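Local coordinates for protein halogenase (Chondromyces crocatus, PDB 3E1T) that probably chlorinates the precursor of the myxobacterial product chondrochloren, acting as an FAD-dependent halogenase of a variant type, at residues Leu252-Tyr255 against Ile256-Pro260; Ala111-Asp114 against Asp115-Arg119. One frame throughout, in Å; residues are numbered along the deposited sequence.

In the fold
Contact 2 comes first along the chain, within helix 110-123, and contact 1 follows within helix 248-257 and the turn after it. Their centres are 33 Å apart and their nearest atoms about 18 Å, so the two do not touch. Contact 2 belongs to the FAD-binding part: its helix packs on helix 17-27 and on strand 127-129 of the parallel sheet, with the Asp114 side chain about 5 Å from FAD. Contact 1 lies nearer the periphery, where its helix covers strands 189-197 and 218-224 of the large mixed sheet; the Leu252 side chain is about 11 Å from FAD. The two helices thus cover different sheets of one flavoprotein chain.

Contact 1: Leu252-Tyr255 against Ile256-Pro260; sequences LLRY and IDRCP
Ile256 meets two leucines of the preceding turn with a single methyl. Its CD1 lies 4.1 Å from Leu252 CG and 4.0 Å from Leu253 CD1, and the two approaches differ in direction: the Leu253 side chain runs beside that of Ile256, pointing the same way, whereas the Leu252 side chain is set aslant to it. With chi1 at -72°, CG1 sits beside the backbone N, and the longer branch reaches back to both leucines. Ile256 N donates to Leu252 O at 2.8 Å, and CG1 also lies against that carbonyl oxygen.

Arg258 meets Tyr255 and Arg254 with different parts of its chain. Its NH1 reaches the edge of the Tyr255 ring, 4.1 Å from CE1, with ring and guanidinium planes 36° apart, so the pair is not a parallel stack; the salt bridge from NH1 to Asp217 can account for this placement. The aliphatic part, by contrast, borders Arg254: Arg258 CD is 4.0 Å from Arg254 NE, in the plane of that guanidinium and at its edge, while the two guanidinium planes stand 72° apart. On the exposed side a water donates to both Leu253 O (2.7 Å) and Asp257 OD1 (2.6 Å), tying a backbone carbonyl to a carboxylate.

The main chain changes its bonding here. Ile256 and Asp257 still donate four residues back, but Arg258 N bonds Tyr255 O at 3.1 Å and only weakly Arg254 O, and Cys259 N bonds Ile256 O. Such a shift to three-residue spacing is characteristic of a tightening final helical turn. Cys259 then occupies the N-cap position of helix 260-266, while Leu252, Tyr255 and Ile256 pack on Phe220, so that this junction between two consecutive helices lies over the mixed sheet.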
loop_
_atom_site.group_PDB
_atom_site.type_symbol
_atom_site.label_atom_id
_atom_site.label_comp_id
_atom_site.label_asym_id
_atom_site.label_seq_id
_atom_site.Cartn_x
_atom_site.Cartn_y
_atom_site.Cartn_z
ATOM N N LEU A 252 5.730 -22.695 2.063
ATOM C CA LEU A 252 6.565 -21.587 2.515
ATOM C C LEU A 252 7.914 -22.096 3.021
ATOM O O LEU A 252 8.950 -21.529 2.690
ATOM C CB LEU A 252 5.855 -20.748 3.579
ATOM C CG LEU A 252 6.537 -19.492 4.133
ATOM C CD1 LEU A 252 6.781 -18.429 3.052
ATOM C CD2 LEU A 252 5.703 -18.922 5.279
ATOM N N LEU A 253 7.885 -23.176 3.804
ATOM C CA LEU A 253 9.104 -23.774 4.353
ATOM C C LEU A 253 10.065 -24.168 3.238
ATOM O O LEU A 253 11.256 -23.869 3.314
ATOM C CB LEU A 253 8.769 -24.971 5.255
ATOM C CG LEU A 253 8.874 -24.764 6.778
ATOM C CD1 LEU A 253 8.784 -23.297 7.230
ATOM C CD2 LEU A 253 7.850 -25.614 7.520
ATOM N N ARG A 254 9.530 -24.808 2.198
ATOM C CA ARG A 254 10.309 -25.140 1.012
ATOM C C ARG A 254 10.822 -23.916 0.248
ATOM O O ARG A 254 11.923 -23.955 -0.296
ATOM C CB ARG A 254 9.534 -26.076 0.079
ATOM C CG ARG A 254 10.352 -26.576 -1.101
ATOM C CD ARG A 254 11.738 -27.058 -0.639
ATOM N NE ARG A 254 12.610 -27.428 -1.749
ATOM C CZ ARG A 254 12.993 -28.673 -2.018
ATOM N NH1 ARG A 254 12.578 -29.687 -1.258
ATOM N NH2 ARG A 254 13.800 -28.906 -3.049
ATOM N N TYR A 255 10.036 -22.841 0.201
ATOM C CA TYR A 255 10.496 -21.597 -0.415
ATOM C C TYR A 255 11.628 -20.976 0.396
ATOM O O TYR A 255 12.589 -20.445 -0.168
ATOM C CB TYR A 255 9.355 -20.582 -0.569
ATOM C CG TYR A 255 8.414 -20.837 -1.724
ATOM C CD1 TYR A 255 8.896 -21.161 -2.998
ATOM C CD2 TYR A 255 7.031 -20.719 -1.554
ATOM C CE1 TYR A 255 8.028 -21.378 -4.063
ATOM C CE2 TYR A 255 6.154 -20.943 -2.611
ATOM C CZ TYR A 255 6.657 -21.264 -3.857
ATOM O OH TYR A 255 5.783 -21.472 -4.889
ATOM N N ILE A 256 11.506 -21.035 1.720
ATOM C CA ILE A 256 12.545 -20.509 2.608
ATOM C C ILE A 256 13.882 -21.203 2.336
ATOM O O ILE A 256 14.895 -20.538 2.129
ATOM C CB ILE A 256 12.146 -20.625 4.092
ATOM C CG1 ILE A 256 11.049 -19.609 4.424
ATOM C CG2 ILE A 256 13.354 -20.396 4.995
ATOM C CD1 ILE A 256 10.312 -19.897 5.705
ATOM N N ASP A 257 13.858 -22.537 2.299
ATOM C CA ASP A 257 15.049 -23.342 2.004
ATOM C C ASP A 257 15.733 -22.950 0.695
ATOM O O ASP A 257 16.943 -23.108 0.552
ATOM C CB ASP A 257 14.698 -24.832 1.973
ATOM C CG ASP A 257 14.444 -25.412 3.357
ATOM O OD1 ASP A 257 14.552 -24.676 4.374
ATOM O OD2 ASP A 257 14.136 -26.623 3.429
ATOM N N ARG A 258 14.960 -22.423 -0.250
ATOM C CA ARG A 258 15.473 -22.116 -1.591
ATOM C C ARG A 258 15.991 -20.686 -1.734
ATOM O O ARG A 258 16.409 -20.266 -2.814
ATOM C CB ARG A 258 14.403 -22.400 -2.644
ATOM C CG ARG A 258 14.059 -23.874 -2.805
ATOM C CD ARG A 258 12.948 -24.026 -3.820
ATOM N NE ARG A 258 13.345 -23.472 -5.110
ATOM C CZ ARG A 258 12.504 -23.098 -6.072
ATOM N NH1 ARG A 258 11.182 -23.207 -5.906
ATOM N NH2 ARG A 258 12.992 -22.616 -7.207
ATOM N N CYS A 259 15.972 -19.940 -0.639
ATOM C CA CYS A 259 16.498 -18.577 -0.637
ATOM C C CYS A 259 17.592 -18.443 0.429
ATOM O O CYS A 259 17.288 -18.216 1.600
ATOM C CB CYS A 259 15.373 -17.563 -0.397
ATOM S SG CYS A 259 15.925 -15.841 -0.425
ATOM N N PRO A 260 18.868 -18.612 0.030
ATOM C CA PRO A 260 20.015 -18.601 0.954
ATOM C C PRO A 260 19.942 -17.636 2.150
ATOM O O PRO A 260 19.981 -18.098 3.300
ATOM C CB PRO A 260 21.183 -18.268 0.033
ATOM C CG PRO A 260 20.830 -18.981 -1.222
ATOM C CD PRO A 260 19.310 -18.877 -1.355
HETATM O O HOH W 1 12.339 -24.326 5.703
#

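Contact 2: Ala111-Asp114 against Asp115-Arg119; sequences ARFD and DMLLR
Asp115 opens the second half of this helical run by donating its N to Ala111 O at 3.2 Å, one of four consecutive bonds that reach back four residues. Its CB also lies close to that carbonyl, and its carboxylate looks forward: OD1 forms a salt bridge with Arg119 NH1 at 2.7 Å, one turn on. That oxygen is approached nearly along its C-O axis and lies close to the guanidinium plane, which is the evidence for an edge-on grip.

Met116 N bonds Arg112 O at 2.9 Å, although its extended side chain leads away from the first four residues.

Leu117 makes the main side-chain contact. Its CG stands over one face of the Phe113 ring, 4.3 Å from the centroid and 16° off the ring normal, which meets the geometry of a CH-pi contact; CD1 comes closer still, 3.4 Å from Phe113 CE2 near the rim. Both torsions favour the meeting. Phe113 CG lies beside its carbonyl carbon (chi1 -179°), while Leu117 CG lies beside its own backbone N (chi1 -70°), bringing the two groups together across a single turn.

Leu118 N takes Asp114 O at 2.7 Å, and its CB covers one face of the Arg119 guanidinium. Arg119 also forms salt bridges to Glu122 and Glu130, which probably limits the rotation of the guanidinium.

Among its neighbours the helix is enclosed on several faces. Phe113 and Met116 pack on Met68 of helix 65-69, and Leu117 and Leu118 reach Ser20 of helix 17-27. Asp114, bridged to Arg43 and Arg110, touches Pro17 close to FAD, and Leu118 and Arg119 rest on Val128 of strand 127-129, an outermost strand of the parallel sheet.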
loop_
_atom_site.group_PDB
_atom_site.type_symbol
_atom_site.label_atom_id
_atom_site.label_comp_id
_atom_site.label_asym_id
_atom_site.label_seq_id
_atom_site.Cartn_x
_atom_site.Cartn_y
_atom_site.Cartn_z
ATOM N N ALA A 111 -1.886 -4.559 14.103
ATOM C CA ALA A 111 -2.873 -4.641 15.181
ATOM C C ALA A 111 -2.749 -3.449 16.126
ATOM O O ALA A 111 -3.727 -2.717 16.331
ATOM C CB ALA A 111 -2.730 -5.968 15.943
ATOM N N ARG A 112 -1.536 -3.244 16.655
ATOM C CA ARG A 112 -1.241 -2.163 17.606
ATOM C C ARG A 112 -1.242 -0.802 16.945
ATOM O O ARG A 112 -1.633 0.192 17.553
ATOM C CB ARG A 112 0.145 -2.329 18.234
ATOM C CG ARG A 112 0.509 -3.703 18.760
ATOM C CD ARG A 112 1.948 -3.655 19.285
ATOM N NE ARG A 112 2.150 -2.511 20.176
ATOM C CZ ARG A 112 3.304 -1.869 20.354
ATOM N NH1 ARG A 112 4.403 -2.236 19.700
ATOM N NH2 ARG A 112 3.359 -0.846 21.198
ATOM N N PHE A 113 -0.750 -0.754 15.712
ATOM C CA PHE A 113 -0.626 0.505 14.994
ATOM C C PHE A 113 -1.991 1.057 14.579
ATOM O O PHE A 113 -2.271 2.240 14.788
ATOM C CB PHE A 113 0.292 0.333 13.781
ATOM C CG PHE A 113 0.500 1.588 12.998
ATOM C CD1 PHE A 113 1.294 2.609 13.497
ATOM C CD2 PHE A 113 -0.097 1.751 11.746
ATOM C CE1 PHE A 113 1.489 3.780 12.773
ATOM C CE2 PHE A 113 0.096 2.912 11.011
ATOM C CZ PHE A 113 0.892 3.936 11.532
ATOM N N ASP A 114 -2.830 0.207 13.990
ATOM C CA ASP A 114 -4.180 0.615 13.590
ATOM C C ASP A 114 -4.989 1.010 14.829
ATOM O O ASP A 114 -5.636 2.048 14.832
ATOM C CB ASP A 114 -4.902 -0.503 12.831
ATOM C CG ASP A 114 -4.277 -0.801 11.466
ATOM O OD1 ASP A 114 -3.273 -0.164 11.107
ATOM O OD2 ASP A 114 -4.796 -1.685 10.750
ATOM N N ASP A 115 -4.932 0.174 15.872
ATOM C CA ASP A 115 -5.618 0.443 17.153
ATOM C C ASP A 115 -5.189 1.798 17.705
ATOM O O ASP A 115 -6.023 2.644 18.022
ATOM C CB ASP A 115 -5.340 -0.668 18.171
ATOM C CG ASP A 115 -6.199 -0.546 19.428
ATOM O OD1 ASP A 115 -7.428 -0.319 19.311
ATOM O OD2 ASP A 115 -5.644 -0.689 20.536
ATOM N N MET A 116 -3.879 2.005 17.787
ATOM C CA MET A 116 -3.321 3.293 18.166
ATOM C C MET A 116 -3.932 4.434 17.344
ATOM O O MET A 116 -4.355 5.450 17.900
ATOM C CB MET A 116 -1.793 3.250 18.034
ATOM C CG MET A 116 -1.093 4.577 18.196
ATOM S SD MET A 116 0.711 4.438 18.278
ATOM C CE MET A 116 1.095 6.090 17.718
ATOM N N LEU A 117 -3.998 4.252 16.028
ATOM C CA LEU A 117 -4.586 5.241 15.124
ATOM C C LEU A 117 -6.082 5.470 15.333
ATOM O O LEU A 117 -6.554 6.603 15.200
ATOM C CB LEU A 117 -4.341 4.852 13.650
ATOM C CG LEU A 117 -2.937 4.926 13.037
ATOM C CD1 LEU A 117 -2.946 4.340 11.619
ATOM C CD2 LEU A 117 -2.383 6.337 13.014
ATOM N N LEU A 118 -6.828 4.400 15.611
ATOM C CA LEU A 118 -8.290 4.510 15.743
ATOM C C LEU A 118 -8.662 5.183 17.064
ATOM O O LEU A 118 -9.597 5.981 17.116
ATOM C CB LEU A 118 -8.987 3.148 15.612
ATOM C CG LEU A 118 -10.506 3.162 15.318
ATOM C CD1 LEU A 118 -10.872 3.913 14.029
ATOM C CD2 LEU A 118 -11.060 1.768 15.257
ATOM N N ARG A 119 -7.912 4.862 18.117
ATOM C CA ARG A 119 -8.043 5.539 19.411
ATOM C C ARG A 119 -7.824 7.051 19.271
ATOM O O ARG A 119 -8.539 7.843 19.893
ATOM C CB ARG A 119 -7.068 4.930 20.421
ATOM C CG ARG A 119 -7.639 3.807 21.296
ATOM C CD ARG A 119 -8.194 2.622 20.512
ATOM N NE ARG A 119 -9.548 2.870 20.006
ATOM C CZ ARG A 119 -10.314 1.957 19.412
ATOM N NH1 ARG A 119 -9.878 0.717 19.242
ATOM N NH2 ARG A 119 -11.528 2.284 18.991
#